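Local coordinates for protein fructose-bisphosphate aldolase (Thermus caldophilus, PDB 2FJK) that belongs to the class II fructose-bisphosphate aldolase family, enzymes built on a TIM-barrel fold, and assembles from four copies of the same chain, at residues F108-N111 / V112-K116; L60-M63 / V64-L67; P272-D276 / P277-L281; V291-S294 / R295-L298. One frame throughout, in Å; residues are numbered along the deposited sequence.

Contact 1. Residues F108-N111 / V112-K116; sequences FETN and VRETK
F108 and V112 meet because F108 sends CG anti to its backbone N (chi1 -164°), which holds the ring beside V112, while V112 sets CG2 beside its own N, on the side facing the preceding turn. The CG2 methyl then sits over one ring face, nearer the CE2 rim than the middle; it lies 3.9 Å from the ring centroid and 20° off the normal, which meets the terms of a CH-pi contact. One turn on, T115 OG1 also lies beside its backbone N and reaches back to N111. There it finds two acceptors, N111 O at 2.9 Å and N111 OD1 at 3.0 Å, and the single hydroxyl proton could serve either. N111 O meanwhile takes the regular helical bond from T115 N at 2.8 Å. R113, bent at chi3, folds its guanidinium back over T110, so that T110 CA lies 4.0 Å above the centre of the plane. The polar ends on this side look elsewhere: T110 OG1 bonds to D107 just before the helix, and E109 forms a salt bridge with R164. Residues 108-116 form the first two and a half turns of helix 108-124, within the beta-alpha-beta unit of strands 98-101 and 128-133. N111 ND2 bonds to E132 O of strand 128-133, whose L133 touches F108, and F161 of helix 155-164 packs on N111, V112 and T115.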
loop_
_atom_site.group_PDB
_atom_site.type_symbol
_atom_site.label_atom_id
_atom_site.label_comp_id
_atom_site.label_asym_id
_atom_site.label_seq_id
_atom_site.Cartn_x
_atom_site.Cartn_y
_atom_site.Cartn_z
ATOM N N PHE A 108 12.897 39.302 0.764
ATOM C CA PHE A 108 11.606 39.062 1.398
ATOM C C PHE A 108 10.430 38.803 0.457
ATOM O O PHE A 108 9.681 37.850 0.651
ATOM C CB PHE A 108 11.247 40.231 2.317
ATOM C CG PHE A 108 10.152 39.913 3.299
ATOM C CD1 PHE A 108 10.397 39.074 4.381
ATOM C CD2 PHE A 108 8.880 40.455 3.145
ATOM C CE1 PHE A 108 9.397 38.781 5.298
ATOM C CE2 PHE A 108 7.868 40.168 4.057
ATOM C CZ PHE A 108 8.126 39.331 5.137
ATOM N N GLU A 109 10.254 39.651 -0.547
ATOM C CA GLU A 109 9.135 39.485 -1.474
ATOM C C GLU A 109 9.185 38.180 -2.256
ATOM O O GLU A 109 8.152 37.544 -2.470
ATOM C CB GLU A 109 9.056 40.666 -2.451
ATOM C CG GLU A 109 8.592 41.985 -1.828
ATOM C CD GLU A 109 7.229 41.875 -1.168
ATOM O OE1 GLU A 109 6.290 41.374 -1.823
ATOM O OE2 GLU A 109 7.097 42.293 0.001
ATOM N N THR A 110 10.374 37.780 -2.692
ATOM C CA THR A 110 10.508 36.532 -3.439
ATOM C C THR A 110 10.278 35.329 -2.523
ATOM O O THR A 110 9.714 34.324 -2.944
ATOM C CB THR A 110 11.897 36.419 -4.092
ATOM O OG1 THR A 110 12.104 37.550 -4.950
ATOM C CG2 THR A 110 12.004 35.136 -4.931
ATOM N N ASN A 111 10.712 35.444 -1.270
ATOM C CA ASN A 111 10.549 34.371 -0.296
ATOM C C ASN A 111 9.053 34.192 -0.102
ATOM O O ASN A 111 8.522 33.093 -0.273
ATOM C CB ASN A 111 11.197 34.754 1.037
ATOM C CG ASN A 111 11.316 33.578 1.994
ATOM O OD1 ASN A 111 10.611 32.579 1.862
ATOM N ND2 ASN A 111 12.205 33.704 2.977
ATOM N N VAL A 112 8.388 35.294 0.246
ATOM C CA VAL A 112 6.945 35.311 0.455
ATOM C C VAL A 112 6.230 34.751 -0.764
ATOM O O VAL A 112 5.332 33.918 -0.634
ATOM C CB VAL A 112 6.426 36.741 0.699
ATOM C CG1 VAL A 112 4.906 36.766 0.613
ATOM C CG2 VAL A 112 6.886 37.237 2.060
ATOM N N ARG A 113 6.630 35.209 -1.946
ATOM C CA ARG A 113 6.022 34.754 -3.190
ATOM C C ARG A 113 6.128 33.244 -3.359
ATOM O O ARG A 113 5.125 32.553 -3.539
ATOM C CB ARG A 113 6.696 35.431 -4.378
ATOM C CG ARG A 113 6.181 34.981 -5.736
ATOM C CD ARG A 113 7.199 35.334 -6.804
ATOM N NE ARG A 113 7.661 36.707 -6.646
ATOM C CZ ARG A 113 8.855 37.142 -7.032
ATOM N NH1 ARG A 113 9.714 36.308 -7.604
ATOM N NH2 ARG A 113 9.190 38.410 -6.835
ATOM N N GLU A 114 7.356 32.737 -3.311
ATOM C CA GLU A 114 7.601 31.306 -3.460
ATOM C C GLU A 114 6.878 30.496 -2.377
ATOM O O GLU A 114 6.157 29.555 -2.677
ATOM C CB GLU A 114 9.105 31.031 -3.397
ATOM C CG GLU A 114 9.895 31.527 -4.599
ATOM C CD GLU A 114 9.744 30.616 -5.799
ATOM O OE1 GLU A 114 9.800 29.382 -5.616
ATOM O OE2 GLU A 114 9.585 31.127 -6.927
ATOM N N THR A 115 7.078 30.877 -1.119
ATOM C CA THR A 115 6.455 30.192 0.012
ATOM C C THR A 115 4.939 30.118 -0.123
ATOM O O THR A 115 4.342 29.041 0.030
ATOM C CB THR A 115 6.811 30.898 1.344
ATOM O OG1 THR A 115 8.227 30.828 1.546
ATOM C CG2 THR A 115 6.107 30.246 2.525
ATOM N N LYS A 116 4.326 31.262 -0.425
ATOM C CA LYS A 116 2.881 31.354 -0.582
ATOM C C LYS A 116 2.372 30.394 -1.655
ATOM O O LYS A 116 1.318 29.779 -1.505
ATOM C CB LYS A 116 2.484 32.781 -0.946
ATOM C CG LYS A 116 0.995 33.059 -0.861
ATOM C CD LYS A 116 0.688 34.451 -1.418
ATOM C CE LYS A 116 -0.803 34.735 -1.456
ATOM N NZ LYS A 116 -1.095 35.862 -2.391
#

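Contact 2. Residues L60-M63 / V64-L67; sequences LTRM and VVAL
L60 O, T61 O and R62 O each receive the amide four residues ahead, the alpha-helical pattern that ties 60-63 to 64-67. The bond from V64 N to L60 O is 2.9 Å long with an N-H...O angle of 163°, whereas those from V65 N to T61 O and from A66 N to R62 O lengthen to 3.2 and 3.1 Å. Three side-chain pairs follow the turn. L60 and V64 run side by side in the same direction, L60 CD1 touching V64 CG2 at 3.6 Å. V64 CG2 is placed there by its position beside the backbone N, with CG1 anti to that N (chi1 172°). Selenomethionine M63 crosses L67 at a slant, and its CG methylene rather than its selenium meets L67 CD1, at 3.7 Å. R62, bent at chi2 and chi3, reaches forward alongside V65 until NH2 lies 3.4 Å from V65 CG2; its charge has a long, weak ion pair with E94. The segments belong to helix 50-68, the crossover between strands 44-47 and 75-78. Helix 27-38 lies against it through M27, T30 and L34, L48 touches L60 and V64, and the second subunit brings its own M63 against M63, its M27 against L60 and its A59 against L67, making this face part of a subunit interface.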
loop_
_atom_site.group_PDB
_atom_site.type_symbol
_atom_site.label_atom_id
_atom_site.label_comp_id
_atom_site.label_asym_id
_atom_site.label_seq_id
_atom_site.Cartn_x
_atom_site.Cartn_y
_atom_site.Cartn_z
ATOM N N LEU A 60 12.391 4.400 -0.570
ATOM C CA LEU A 60 12.384 5.135 0.691
ATOM C C LEU A 60 11.076 5.849 0.988
ATOM O O LEU A 60 10.533 5.716 2.086
ATOM C CB LEU A 60 13.529 6.159 0.723
ATOM C CG LEU A 60 13.608 6.990 2.006
ATOM C CD1 LEU A 60 13.792 6.071 3.212
ATOM C CD2 LEU A 60 14.760 7.979 1.916
ATOM N N THR A 61 10.580 6.623 0.023
ATOM C CA THR A 61 9.348 7.372 0.241
ATOM C C THR A 61 8.156 6.483 0.527
ATOM O O THR A 61 7.368 6.782 1.420
ATOM C CB THR A 61 9.000 8.300 -0.960
ATOM O OG1 THR A 61 9.006 7.551 -2.183
ATOM C CG2 THR A 61 9.996 9.437 -1.052
ATOM N N ARG A 62 8.022 5.396 -0.227
ATOM C CA ARG A 62 6.904 4.468 -0.038
ATOM C C ARG A 62 6.975 3.821 1.336
ATOM O O ARG A 62 5.963 3.692 2.026
ATOM C CB ARG A 62 6.914 3.374 -1.113
ATOM C CG ARG A 62 6.797 3.866 -2.569
ATOM C CD ARG A 62 5.512 4.639 -2.821
ATOM N NE ARG A 62 5.404 5.777 -1.912
ATOM C CZ ARG A 62 4.341 6.564 -1.806
ATOM N NH1 ARG A 62 3.269 6.353 -2.561
ATOM N NH2 ARG A 62 4.348 7.556 -0.928
HETATM N N MSE A 63 8.180 3.414 1.726
HETATM C CA MSE A 63 8.392 2.778 3.015
HETATM C C MSE A 63 8.119 3.720 4.193
HETATM O O MSE A 63 7.471 3.332 5.164
HETATM C CB MSE A 63 9.822 2.259 3.112
HETATM C CG MSE A 63 10.129 1.616 4.453
HETATM SE SE MSE A 63 11.983 1.219 4.677
HETATM C CE MSE A 63 11.975 -0.626 4.192
ATOM N N VAL A 64 8.613 4.951 4.104
ATOM C CA VAL A 64 8.418 5.916 5.180
ATOM C C VAL A 64 6.935 6.248 5.415
ATOM O O VAL A 64 6.487 6.302 6.562
ATOM C CB VAL A 64 9.228 7.206 4.907
ATOM C CG1 VAL A 64 8.881 8.268 5.918
ATOM C CG2 VAL A 64 10.718 6.901 4.990
ATOM N N VAL A 65 6.174 6.468 4.343
ATOM C CA VAL A 65 4.749 6.762 4.488
ATOM C C VAL A 65 4.118 5.536 5.151
ATOM O O VAL A 65 3.445 5.651 6.176
ATOM C CB VAL A 65 4.075 7.026 3.121
ATOM C CG1 VAL A 65 2.601 7.419 3.323
ATOM C CG2 VAL A 65 4.822 8.128 2.381
ATOM N N ALA A 66 4.333 4.364 4.565
ATOM C CA ALA A 66 3.833 3.138 5.167
ATOM C C ALA A 66 4.716 3.158 6.411
ATOM O O ALA A 66 5.625 3.968 6.486
ATOM C CB ALA A 66 4.142 1.934 4.285
ATOM N N LEU A 67 4.488 2.297 7.383
ATOM C CA LEU A 67 5.302 2.364 8.599
ATOM C C LEU A 67 4.856 3.580 9.411
ATOM O O LEU A 67 4.515 3.443 10.579
ATOM C CB LEU A 67 6.801 2.469 8.282
ATOM C CG LEU A 67 7.514 1.194 7.808
ATOM C CD1 LEU A 67 9.012 1.395 7.939
ATOM C CD2 LEU A 67 7.087 0.008 8.641
#

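Contact 3. Residues P272-D276 / P277-L281; sequences PKEFD and PRKYL
E274 is the first residue of 272-276 to meet the helix start: its carboxylate lies against the aliphatic base of K279, OE2 being 3.2 Å from K279 CG, with the two side chains crossing near a right angle. The same OE2 turns an anti lone pair to D276 N at 3.0 Å, which ties E274 to the backbone just before the helix. F275 turns its CB away from 277-281, and its side chain packs on L258 of the second subunit. D276 occupies the N-cap. Its CG, anti to the backbone N (chi1 178°), carries the carboxylate forward to R278, where OD2, as part of a salt bridge, offers a syn lone pair to NE at 3.0 Å in a straight bond (170°) only 2° out of the guanidinium plane. The accompanying capping bond from R278 N to OD1 is weak, and the placing of OD1 is less certain. D276 O accepts K279 N at 3.0 Å from above the carbonyl plane, and P277 O faces the centre of the Y280 ring. The joint links helix 254-270, which Y280 and L281 touch through T267, L268 and F260, to helix 277-299; R257 of the second subunit forms a salt bridge with D276, and T261 of that subunit bonds Y280 OH.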
loop_
_atom_site.group_PDB
_atom_site.type_symbol
_atom_site.label_atom_id
_atom_site.label_comp_id
_atom_site.label_asym_id
_atom_site.label_seq_id
_atom_site.Cartn_x
_atom_site.Cartn_y
_atom_site.Cartn_z
ATOM N N PRO A 272 37.812 -7.629 10.811
ATOM C CA PRO A 272 38.164 -7.598 9.393
ATOM C C PRO A 272 37.582 -8.764 8.589
ATOM O O PRO A 272 37.410 -8.653 7.382
ATOM C CB PRO A 272 39.693 -7.621 9.416
ATOM C CG PRO A 272 40.041 -6.966 10.717
ATOM C CD PRO A 272 39.015 -7.552 11.663
ATOM N N LYS A 273 37.278 -9.877 9.246
ATOM C CA LYS A 273 36.733 -11.032 8.529
ATOM C C LYS A 273 35.242 -10.895 8.236
ATOM O O LYS A 273 34.664 -11.709 7.524
ATOM C CB LYS A 273 36.959 -12.315 9.332
ATOM C CG LYS A 273 38.420 -12.641 9.621
ATOM C CD LYS A 273 38.534 -13.925 10.433
ATOM C CE LYS A 273 39.975 -14.198 10.853
ATOM N NZ LYS A 273 40.915 -14.174 9.690
ATOM N N GLU A 274 34.628 -9.852 8.777
ATOM C CA GLU A 274 33.200 -9.640 8.613
ATOM C C GLU A 274 32.751 -9.034 7.280
ATOM O O GLU A 274 33.275 -7.995 6.851
ATOM C CB GLU A 274 32.697 -8.751 9.749
ATOM C CG GLU A 274 31.209 -8.603 9.774
ATOM C CD GLU A 274 30.519 -9.908 10.108
ATOM O OE1 GLU A 274 30.594 -10.329 11.280
ATOM O OE2 GLU A 274 29.908 -10.514 9.199
ATOM N N PHE A 275 31.784 -9.683 6.627
ATOM C CA PHE A 275 31.232 -9.153 5.384
ATOM C C PHE A 275 29.707 -9.287 5.281
ATOM O O PHE A 275 29.118 -9.037 4.223
ATOM C CB PHE A 275 31.937 -9.749 4.156
ATOM C CG PHE A 275 31.866 -11.246 4.056
ATOM C CD1 PHE A 275 30.713 -11.872 3.611
ATOM C CD2 PHE A 275 32.977 -12.027 4.375
ATOM C CE1 PHE A 275 30.663 -13.260 3.480
ATOM C CE2 PHE A 275 32.934 -13.411 4.248
ATOM C CZ PHE A 275 31.778 -14.029 3.799
ATOM N N ASP A 276 29.076 -9.677 6.388
ATOM C CA ASP A 276 27.619 -9.790 6.469
ATOM C C ASP A 276 27.191 -8.378 6.876
ATOM O O ASP A 276 27.436 -7.953 8.002
ATOM C CB ASP A 276 27.206 -10.789 7.557
ATOM C CG ASP A 276 25.687 -10.904 7.718
ATOM O OD1 ASP A 276 24.952 -9.961 7.347
ATOM O OD2 ASP A 276 25.224 -11.942 8.233
ATOM N N PRO A 277 26.548 -7.633 5.958
ATOM C CA PRO A 277 26.100 -6.265 6.224
ATOM C C PRO A 277 25.425 -6.001 7.575
ATOM O O PRO A 277 25.801 -5.076 8.298
ATOM C CB PRO A 277 25.166 -5.979 5.052
ATOM C CG PRO A 277 25.814 -6.731 3.931
ATOM C CD PRO A 277 26.163 -8.055 4.598
ATOM N N ARG A 278 24.425 -6.799 7.914
ATOM C CA ARG A 278 23.708 -6.578 9.157
ATOM C C ARG A 278 24.595 -6.609 10.402
ATOM O O ARG A 278 24.248 -6.015 11.413
ATOM C CB ARG A 278 22.547 -7.574 9.266
ATOM C CG ARG A 278 22.936 -8.985 8.988
ATOM C CD ARG A 278 21.798 -9.805 8.393
ATOM N NE ARG A 278 22.300 -11.126 8.032
ATOM C CZ ARG A 278 21.554 -12.140 7.610
ATOM N NH1 ARG A 278 20.242 -12.009 7.489
ATOM N NH2 ARG A 278 22.134 -13.286 7.288
ATOM N N LYS A 279 25.744 -7.272 10.322
ATOM C CA LYS A 279 26.652 -7.336 11.463
ATOM C C LYS A 279 27.218 -5.951 11.787
ATOM O O LYS A 279 27.604 -5.691 12.927
ATOM C CB LYS A 279 27.802 -8.316 11.204
ATOM C CG LYS A 279 27.382 -9.786 11.058
ATOM C CD LYS A 279 26.770 -10.333 12.343
ATOM C CE LYS A 279 26.296 -11.763 12.150
ATOM N NZ LYS A 279 25.399 -12.218 13.251
ATOM N N TYR A 280 27.301 -5.070 10.792
ATOM C CA TYR A 280 27.795 -3.730 11.075
ATOM C C TYR A 280 26.720 -2.658 10.939
ATOM O O TYR A 280 26.803 -1.612 11.588
ATOM C CB TYR A 280 29.054 -3.389 10.246
ATOM C CG TYR A 280 29.010 -3.612 8.741
ATOM C CD1 TYR A 280 28.493 -2.645 7.885
ATOM C CD2 TYR A 280 29.536 -4.777 8.177
ATOM C CE1 TYR A 280 28.502 -2.824 6.491
ATOM C CE2 TYR A 280 29.545 -4.972 6.796
ATOM C CZ TYR A 280 29.028 -3.992 5.955
ATOM O OH TYR A 280 29.026 -4.189 4.588
ATOM N N LEU A 281 25.697 -2.914 10.126
ATOM C CA LEU A 281 24.610 -1.943 9.975
ATOM C C LEU A 281 23.628 -2.117 11.134
ATOM O O LEU A 281 22.929 -1.180 11.513
ATOM C CB LEU A 281 23.869 -2.146 8.652
ATOM C CG LEU A 281 24.679 -1.966 7.373
ATOM C CD1 LEU A 281 23.779 -2.260 6.182
ATOM C CD2 LEU A 281 25.252 -0.549 7.297
HETATM O O HOH W 1 23.140 -12.321 10.680
#

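Contact 4. Residues V291-S294 / R295-L298; sequences VVKS and RMEL
V292 and selenomethionine M296 make the tight side of this helical turn. M296 CG lies anti to its carbonyl carbon (chi1 -62°) and the chain bends at chi3, which turns the terminal methyl back toward the preceding turn. M296 SE is 4.0 Å from V292 CG1, and A36 of helix 27-38 packs against V292, K293 and M296 on this flank. M296 CE is modelled 3.3 Å from V292 CG1, but it also crowds K293 so closely that its exact place, and with it this short distance, is doubtful. The other flank is looser and solvent-exposed: the S294 and E297 side chains approach no closer than 4.1 Å, between S294 CB and E297 OE1. S294 OG bonds back to V291 O, one turn earlier, at 2.9 Å. That carbonyl also accepts R295 N at 2.9 Å, so two donors grip one oxygen. The remaining i to i+4 amide bonds are regular, that from E297 N to K293 O lying in the carbonyl plane. R295 is buried and bent at chi2; its side chain leads away from the turn, and NE bonds T252 OG1. T252 lines the pocket of the bound 1,3-dihydroxyacetonephosphate, and the R295 side chain comes within about 7 Å of that ligand. The pattern is that of an amphipathic helix on a TIM barrel of the class II aldolase family, with R295 as a second-shell residue of the pocket, bonded to T252.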
loop_
_atom_site.group_PDB
_atom_site.type_symbol
_atom_site.label_atom_id
_atom_site.label_comp_id
_atom_site.label_asym_id
_atom_site.label_seq_id
_atom_site.Cartn_x
_atom_site.Cartn_y
_atom_site.Cartn_z
ATOM N N VAL A 291 20.496 7.220 20.146
ATOM C CA VAL A 291 20.683 8.657 20.012
ATOM C C VAL A 291 19.318 9.313 19.963
ATOM O O VAL A 291 19.060 10.295 20.666
ATOM C CB VAL A 291 21.456 9.029 18.720
ATOM C CG1 VAL A 291 21.329 10.535 18.450
ATOM C CG2 VAL A 291 22.918 8.642 18.866
ATOM N N VAL A 292 18.437 8.762 19.135
ATOM C CA VAL A 292 17.101 9.321 19.003
ATOM C C VAL A 292 16.384 9.361 20.354
ATOM O O VAL A 292 15.764 10.368 20.704
ATOM C CB VAL A 292 16.245 8.519 18.006
ATOM C CG1 VAL A 292 14.816 9.092 17.969
ATOM C CG2 VAL A 292 16.881 8.575 16.612
ATOM N N LYS A 293 16.477 8.268 21.104
ATOM C CA LYS A 293 15.839 8.181 22.413
ATOM C C LYS A 293 16.295 9.304 23.330
ATOM O O LYS A 293 15.466 10.065 23.829
ATOM C CB LYS A 293 16.117 6.813 23.055
ATOM C CG LYS A 293 15.263 5.696 22.472
ATOM C CD LYS A 293 15.733 4.315 22.893
ATOM C CE LYS A 293 15.721 4.132 24.402
ATOM N NZ LYS A 293 16.343 2.833 24.795
ATOM N N SER A 294 17.602 9.427 23.541
ATOM C CA SER A 294 18.101 10.488 24.416
ATOM C C SER A 294 17.646 11.852 23.889
ATOM O O SER A 294 17.325 12.763 24.661
ATOM C CB SER A 294 19.630 10.425 24.538
ATOM O OG SER A 294 20.281 10.582 23.293
ATOM N N ARG A 295 17.593 11.972 22.567
ATOM C CA ARG A 295 17.157 13.201 21.915
ATOM C C ARG A 295 15.732 13.519 22.371
ATOM O O ARG A 295 15.406 14.662 22.706
ATOM C CB ARG A 295 17.177 13.002 20.402
ATOM C CG ARG A 295 17.437 14.244 19.615
ATOM C CD ARG A 295 18.772 14.846 19.999
ATOM N NE ARG A 295 19.028 16.027 19.198
ATOM C CZ ARG A 295 19.827 17.019 19.559
ATOM N NH1 ARG A 295 20.463 16.987 20.724
ATOM N NH2 ARG A 295 19.975 18.050 18.752
HETATM N N MSE A 296 14.880 12.498 22.361
HETATM C CA MSE A 296 13.495 12.663 22.786
HETATM C C MSE A 296 13.424 13.000 24.281
HETATM O O MSE A 296 12.508 13.696 24.710
HETATM C CB MSE A 296 12.691 11.396 22.483
HETATM C CG MSE A 296 12.619 11.074 21.001
HETATM SE SE MSE A 296 11.825 9.364 20.618
HETATM C CE MSE A 296 13.328 8.227 20.817
ATOM N N GLU A 297 14.382 12.508 25.068
ATOM C CA GLU A 297 14.421 12.815 26.501
ATOM C C GLU A 297 14.728 14.296 26.685
ATOM O O GLU A 297 14.162 14.957 27.541
ATOM C CB GLU A 297 15.512 12.028 27.217
ATOM C CG GLU A 297 15.254 10.559 27.392
ATOM C CD GLU A 297 16.279 9.925 28.309
ATOM O OE1 GLU A 297 17.489 10.017 28.005
ATOM O OE2 GLU A 297 15.875 9.341 29.338
ATOM N N LEU A 298 15.651 14.801 25.880
ATOM C CA LEU A 298 16.041 16.201 25.946
ATOM C C LEU A 298 14.905 17.101 25.470
ATOM O O LEU A 298 14.714 18.198 25.989
ATOM C CB LEU A 298 17.287 16.428 25.086
ATOM C CG LEU A 298 17.798 17.861 24.921
ATOM C CD1 LEU A 298 18.166 18.444 26.288
ATOM C CD2 LEU A 298 19.005 17.854 23.990
#

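Along the chain the order is contact 2, contact 1, contact 3 and contact 4, none touching another. Contacts 2 and 1 lie on crossover helices of two beta-alpha-beta units, helices 50-68 and 108-124, with helix 85-93 between them in the chain and their centres 30 Å apart. Contacts 3 and 4 share helix 277-299, one at its start and one near its end, with 27 Å between centres. Contact 3 is the outlying one, its centre 48 Å from that of contact 1 on the opposite side of the chain's centre, while contact 4 is nearest that centre and has R295 about 7 Å from the bound ligand. Contacts 2 and 3 both meet the second subunit; helix 277-299 thus runs from the interface to the pocket's surroundings.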